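Local coordinates for protein phosphatidylinositol phosphate phosphatase (Schizosaccharomyces pombe, PDB 1I9Z) that removes the 5-phosphate from soluble and lipid inositol phosphates through its catalytic domain, helping to control phosphoinositide levels in membrane trafficking and signalling, at residues L54-V66 / Q109-C123. Sequence-based numbering, arbitrary orientation.
With CA (calcium ion), chain B.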
loop_
_atom_site.group_PDB
_atom_site.type_symbol
_atom_site.label_atom_id
_atom_site.label_comp_id
_atom_site.label_asym_id
_atom_site.label_seq_id
_atom_site.Cartn_x
_atom_site.Cartn_y
_atom_site.Cartn_z
ATOM N N LEU A 54 -18.228 2.380 -2.442
ATOM C CA LEU A 54 -17.287 2.139 -1.346
ATOM C C LEU A 54 -16.438 0.944 -1.757
ATOM O O LEU A 54 -16.919 0.014 -2.455
ATOM C CB LEU A 54 -18.058 1.801 -0.076
ATOM C CG LEU A 54 -19.074 2.857 0.377
ATOM C CD1 LEU A 54 -19.982 2.205 1.407
ATOM C CD2 LEU A 54 -18.360 4.079 0.967
ATOM N N ALA A 55 -15.186 0.920 -1.302
ATOM C CA ALA A 55 -14.297 -0.175 -1.656
ATOM C C ALA A 55 -14.611 -1.444 -0.874
ATOM O O ALA A 55 -15.276 -1.387 0.158
ATOM C CB ALA A 55 -12.821 0.227 -1.366
ATOM N N ASP A 56 -14.056 -2.553 -1.326
ATOM C CA ASP A 56 -14.204 -3.816 -0.594
ATOM C C ASP A 56 -13.231 -3.847 0.590
ATOM O O ASP A 56 -13.533 -4.384 1.658
ATOM C CB ASP A 56 -13.904 -4.960 -1.538
ATOM C CG ASP A 56 -14.949 -5.021 -2.673
ATOM O OD1 ASP A 56 -16.138 -5.020 -2.320
ATOM O OD2 ASP A 56 -14.597 -5.054 -3.855
ATOM N N ILE A 57 -12.056 -3.250 0.381
ATOM C CA ILE A 57 -11.014 -3.273 1.397
ATOM C C ILE A 57 -10.460 -1.867 1.528
ATOM O O ILE A 57 -10.157 -1.257 0.509
ATOM C CB ILE A 57 -9.863 -4.232 0.960
ATOM C CG1 ILE A 57 -10.449 -5.619 0.695
ATOM C CG2 ILE A 57 -8.773 -4.330 2.048
ATOM C CD1 ILE A 57 -9.435 -6.651 0.188
ATOM N N TYR A 58 -10.410 -1.365 2.777
ATOM C CA TYR A 58 -9.773 -0.098 3.077
ATOM C C TYR A 58 -8.462 -0.371 3.836
ATOM O O TYR A 58 -8.461 -1.050 4.910
ATOM C CB TYR A 58 -10.640 0.808 3.946
ATOM C CG TYR A 58 -11.724 1.457 3.189
ATOM C CD1 TYR A 58 -12.872 0.751 2.894
ATOM C CD2 TYR A 58 -11.588 2.782 2.710
ATOM C CE1 TYR A 58 -13.878 1.302 2.112
ATOM C CE2 TYR A 58 -12.637 3.374 1.923
ATOM C CZ TYR A 58 -13.758 2.593 1.626
ATOM O OH TYR A 58 -14.756 3.032 0.794
ATOM N N VAL A 59 -7.346 0.158 3.302
ATOM C CA VAL A 59 -6.044 -0.047 3.943
ATOM C C VAL A 59 -5.607 1.350 4.347
ATOM O O VAL A 59 -5.372 2.219 3.517
ATOM C CB VAL A 59 -5.011 -0.734 2.933
ATOM C CG1 VAL A 59 -3.582 -0.801 3.614
ATOM C CG2 VAL A 59 -5.535 -2.154 2.547
ATOM N N VAL A 60 -5.518 1.592 5.657
ATOM C CA VAL A 60 -5.171 2.896 6.186
ATOM C C VAL A 60 -3.880 2.880 6.994
ATOM O O VAL A 60 -3.745 2.111 7.959
ATOM C CB VAL A 60 -6.316 3.410 7.115
ATOM C CG1 VAL A 60 -6.061 4.885 7.539
ATOM C CG2 VAL A 60 -7.710 3.253 6.392
ATOM N N GLY A 61 -2.942 3.742 6.600
ATOM C CA GLY A 61 -1.693 3.859 7.289
ATOM C C GLY A 61 -1.519 5.255 7.840
ATOM O O GLY A 61 -1.744 6.286 7.138
ATOM N N PHE A 62 -1.137 5.312 9.114
ATOM C CA PHE A 62 -0.875 6.572 9.795
ATOM C C PHE A 62 0.574 6.671 10.206
ATOM O O PHE A 62 1.224 5.609 10.506
ATOM C CB PHE A 62 -1.705 6.694 11.127
ATOM C CG PHE A 62 -3.170 6.804 10.897
ATOM C CD1 PHE A 62 -4.002 5.743 11.176
ATOM C CD2 PHE A 62 -3.722 7.990 10.418
ATOM C CE1 PHE A 62 -5.434 5.871 10.982
ATOM C CE2 PHE A 62 -5.157 8.126 10.211
ATOM C CZ PHE A 62 -5.989 7.062 10.505
ATOM N N GLN A 63 1.114 7.905 10.152
ATOM C CA GLN A 63 2.431 8.182 10.718
ATOM C C GLN A 63 2.249 9.261 11.800
ATOM O O GLN A 63 1.310 10.083 11.744
ATOM C CB GLN A 63 3.455 8.618 9.693
ATOM C CG GLN A 63 3.553 7.554 8.516
ATOM C CD GLN A 63 2.452 7.776 7.501
ATOM O OE1 GLN A 63 2.108 8.932 7.212
ATOM N NE2 GLN A 63 1.931 6.693 6.916
ATOM N N GLU A 64 3.164 9.274 12.757
ATOM C CA GLU A 64 3.116 10.222 13.882
ATOM C C GLU A 64 1.803 10.239 14.671
ATOM O O GLU A 64 1.241 11.331 14.955
ATOM C CB GLU A 64 3.496 11.663 13.465
ATOM C CG GLU A 64 4.876 11.670 12.791
ATOM C CD GLU A 64 5.475 13.040 12.704
ATOM O OE1 GLU A 64 5.249 13.849 13.643
ATOM O OE2 GLU A 64 6.257 13.293 11.780
ATOM N N ILE A 65 1.311 9.071 15.038
ATOM C CA ILE A 65 0.093 9.013 15.893
ATOM C C ILE A 65 0.452 9.830 17.153
ATOM O O ILE A 65 -0.394 10.507 17.778
ATOM C CB ILE A 65 -0.290 7.555 16.215
ATOM C CG1 ILE A 65 -0.985 6.974 14.973
ATOM C CG2 ILE A 65 -1.263 7.505 17.538
ATOM C CD1 ILE A 65 -1.336 5.542 15.075
ATOM N N VAL A 66 1.736 9.807 17.488
ATOM C CA VAL A 66 2.271 10.666 18.538
ATOM C C VAL A 66 3.304 11.530 17.771
ATOM O O VAL A 66 4.148 11.010 17.034
ATOM C CB VAL A 66 2.983 9.888 19.639
ATOM C CG1 VAL A 66 3.566 10.901 20.663
ATOM C CG2 VAL A 66 1.987 8.985 20.327
ATOM N N GLN A 109 1.336 -1.774 14.789
ATOM C CA GLN A 109 1.914 -0.482 15.143
ATOM C C GLN A 109 3.378 -0.565 15.461
ATOM O O GLN A 109 3.821 -1.572 16.061
ATOM C CB GLN A 109 1.100 0.086 16.337
ATOM C CG GLN A 109 1.683 1.353 16.909
ATOM C CD GLN A 109 0.690 2.031 17.859
ATOM O OE1 GLN A 109 -0.119 1.345 18.489
ATOM N NE2 GLN A 109 0.755 3.380 17.958
ATOM N N LEU A 110 4.139 0.447 15.015
ATOM C CA LEU A 110 5.590 0.564 15.347
ATOM C C LEU A 110 5.769 2.018 15.749
ATOM O O LEU A 110 5.778 2.947 14.916
ATOM C CB LEU A 110 6.517 0.206 14.171
ATOM C CG LEU A 110 7.989 0.315 14.612
ATOM C CD1 LEU A 110 8.315 -0.737 15.655
ATOM C CD2 LEU A 110 8.891 0.208 13.323
ATOM N N VAL A 111 5.866 2.231 17.071
ATOM C CA VAL A 111 5.920 3.551 17.637
ATOM C C VAL A 111 4.726 4.394 17.101
ATOM O O VAL A 111 3.607 4.060 17.376
ATOM C CB VAL A 111 7.202 4.290 17.384
ATOM C CG1 VAL A 111 7.188 5.607 18.206
ATOM C CG2 VAL A 111 8.417 3.376 17.804
ATOM N N GLY A 112 4.957 5.471 16.352
ATOM C CA GLY A 112 3.821 6.238 15.874
ATOM C C GLY A 112 3.248 5.868 14.494
ATOM O O GLY A 112 2.312 6.518 13.964
ATOM N N THR A 113 3.815 4.843 13.907
ATOM C CA THR A 113 3.359 4.358 12.611
ATOM C C THR A 113 2.366 3.231 12.819
ATOM O O THR A 113 2.660 2.331 13.623
ATOM C CB THR A 113 4.597 3.855 11.797
ATOM O OG1 THR A 113 5.514 4.945 11.671
ATOM C CG2 THR A 113 4.152 3.317 10.431
ATOM N N ALA A 114 1.194 3.289 12.149
ATOM C CA ALA A 114 0.234 2.193 12.298
ATOM C C ALA A 114 -0.448 1.846 10.973
ATOM O O ALA A 114 -0.617 2.698 10.084
ATOM C CB ALA A 114 -0.840 2.552 13.369
ATOM N N LEU A 115 -0.845 0.601 10.853
ATOM C CA LEU A 115 -1.521 0.114 9.649
ATOM C C LEU A 115 -2.779 -0.604 10.123
ATOM O O LEU A 115 -2.736 -1.414 11.055
ATOM C CB LEU A 115 -0.615 -0.918 8.881
ATOM C CG LEU A 115 -1.210 -1.413 7.556
ATOM C CD1 LEU A 115 -1.287 -0.190 6.522
ATOM C CD2 LEU A 115 -0.307 -2.600 7.004
ATOM N N MET A 116 -3.914 -0.277 9.529
ATOM C CA MET A 116 -5.118 -0.975 9.920
ATOM C C MET A 116 -5.879 -1.291 8.651
ATOM O O MET A 116 -5.960 -0.442 7.708
ATOM C CB MET A 116 -5.959 -0.106 10.885
ATOM C CG MET A 116 -6.262 1.250 10.323
ATOM S SD MET A 116 -7.011 2.390 11.640
ATOM C CE MET A 116 -5.732 2.727 12.648
ATOM N N ILE A 117 -6.447 -2.500 8.603
ATOM C CA ILE A 117 -7.138 -2.935 7.395
ATOM C C ILE A 117 -8.591 -3.334 7.727
ATOM O O ILE A 117 -8.832 -4.091 8.693
ATOM C CB ILE A 117 -6.355 -4.130 6.763
ATOM C CG1 ILE A 117 -4.954 -3.650 6.286
ATOM C CG2 ILE A 117 -7.194 -4.682 5.519
ATOM C CD1 ILE A 117 -4.172 -4.735 5.501
ATOM N N PHE A 118 -9.537 -2.731 6.987
ATOM C CA PHE A 118 -10.959 -3.026 7.141
ATOM C C PHE A 118 -11.513 -3.650 5.863
ATOM O O PHE A 118 -11.053 -3.321 4.761
ATOM C CB PHE A 118 -11.736 -1.753 7.415
ATOM C CG PHE A 118 -11.320 -1.047 8.660
ATOM C CD1 PHE A 118 -10.253 -0.143 8.648
ATOM C CD2 PHE A 118 -12.018 -1.262 9.848
ATOM C CE1 PHE A 118 -9.902 0.528 9.818
ATOM C CE2 PHE A 118 -11.654 -0.578 11.014
ATOM C CZ PHE A 118 -10.606 0.298 10.979
ATOM N N CYS A 119 -12.476 -4.554 5.955
ATOM C CA CYS A 119 -13.076 -5.087 4.715
ATOM C C CYS A 119 -14.566 -5.226 4.955
ATOM O O CYS A 119 -15.040 -5.174 6.125
ATOM C CB CYS A 119 -12.490 -6.455 4.341
ATOM S SG CYS A 119 -12.625 -7.715 5.638
ATOM N N LYS A 120 -15.303 -5.375 3.858
ATOM C CA LYS A 120 -16.739 -5.593 3.985
ATOM C C LYS A 120 -16.898 -6.943 4.707
ATOM O O LYS A 120 -16.093 -7.859 4.498
ATOM C CB LYS A 120 -17.354 -5.697 2.610
ATOM C CG LYS A 120 -17.452 -4.391 1.877
ATOM C CD LYS A 120 -17.853 -4.688 0.398
ATOM C CE LYS A 120 -18.228 -3.423 -0.391
ATOM N NZ LYS A 120 -18.529 -3.861 -1.839
ATOM N N GLU A 121 -17.914 -7.078 5.541
ATOM C CA GLU A 121 -18.141 -8.394 6.183
ATOM C C GLU A 121 -18.263 -9.509 5.149
ATOM O O GLU A 121 -17.807 -10.637 5.359
ATOM C CB GLU A 121 -19.420 -8.366 7.044
ATOM C CG GLU A 121 -19.222 -7.561 8.293
ATOM C CD GLU A 121 -20.252 -7.858 9.421
ATOM O OE1 GLU A 121 -20.801 -8.979 9.458
ATOM O OE2 GLU A 121 -20.474 -6.963 10.284
ATOM N N SER A 122 -18.862 -9.184 4.000
ATOM C CA SER A 122 -19.036 -10.172 2.937
ATOM C C SER A 122 -17.723 -10.678 2.349
ATOM O O SER A 122 -17.693 -11.720 1.718
ATOM C CB SER A 122 -19.909 -9.588 1.830
ATOM O OG SER A 122 -19.351 -8.389 1.309
ATOM N N CYS A 123 -16.624 -9.953 2.547
ATOM C CA CYS A 123 -15.343 -10.413 2.016
ATOM C C CYS A 123 -14.686 -11.398 2.964
ATOM O O CYS A 123 -13.801 -12.163 2.583
ATOM C CB CYS A 123 -14.347 -9.223 1.852
ATOM S SG CYS A 123 -14.799 -8.100 0.569
HETATM CA CA CA B . 6.182 16.114 12.040
HETATM O O HOH W 1 -19.247 -1.239 -3.007
HETATM O O HOH W 2 8.125 15.041 11.737
HETATM O O HOH W 3 7.446 16.753 14.464
HETATM O O HOH W 4 6.691 18.138 11.319
HETATM O O HOH W 5 4.352 15.649 10.786
#
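Strands 57-63 and 113-120 pair antiparallel inside the six-stranded sheet of the DNase I-like phosphatase domain, bound by two-way backbone hydrogen bonds at Y58-F118, V60-M116 and F62-A114. The V60 N to M116 O bond is nearly straight (2.9 Å, 173° at the hydrogen). Y58, V60, F62, A114, M116 and F118 share one face. There M116 has CG between its backbone N and carbonyl carbon (chi1 54°), packed on V60, and a bend at chi3 carries CE to 3.6 Å from F62 CE1. M116 SD lies in the plane of the F62 ring at its edge, 5.2 Å from the centroid, a Met-aromatic contact. On the other face V59 CG1 meets L115 CD1 at 3.8 Å, while I57 and I117 touch through their CG2 methyls. At the D56 end, K120 N bonds D56 O, and the extended K120 chain runs past A55 O to a salt bridge with D56, NZ to OD1 2.7 Å; a water links NZ to L54 O, and D56 OD2 accepts a hydrogen bond from K26 N. At the far end I65 N bonds G112 O in the type II' turn L110-T113, and I65 CD1 presses on A114 CB (3.5 Å). Neighbouring E64 binds the calcium ion through OE2 (2.8 Å), near the bound inositol bisphosphate. Helix 78-94 covers M116 and F118, strand 158-166 of the second sheet packs against V59 and T113, and strands 20-33 and 102-110 flank the pair.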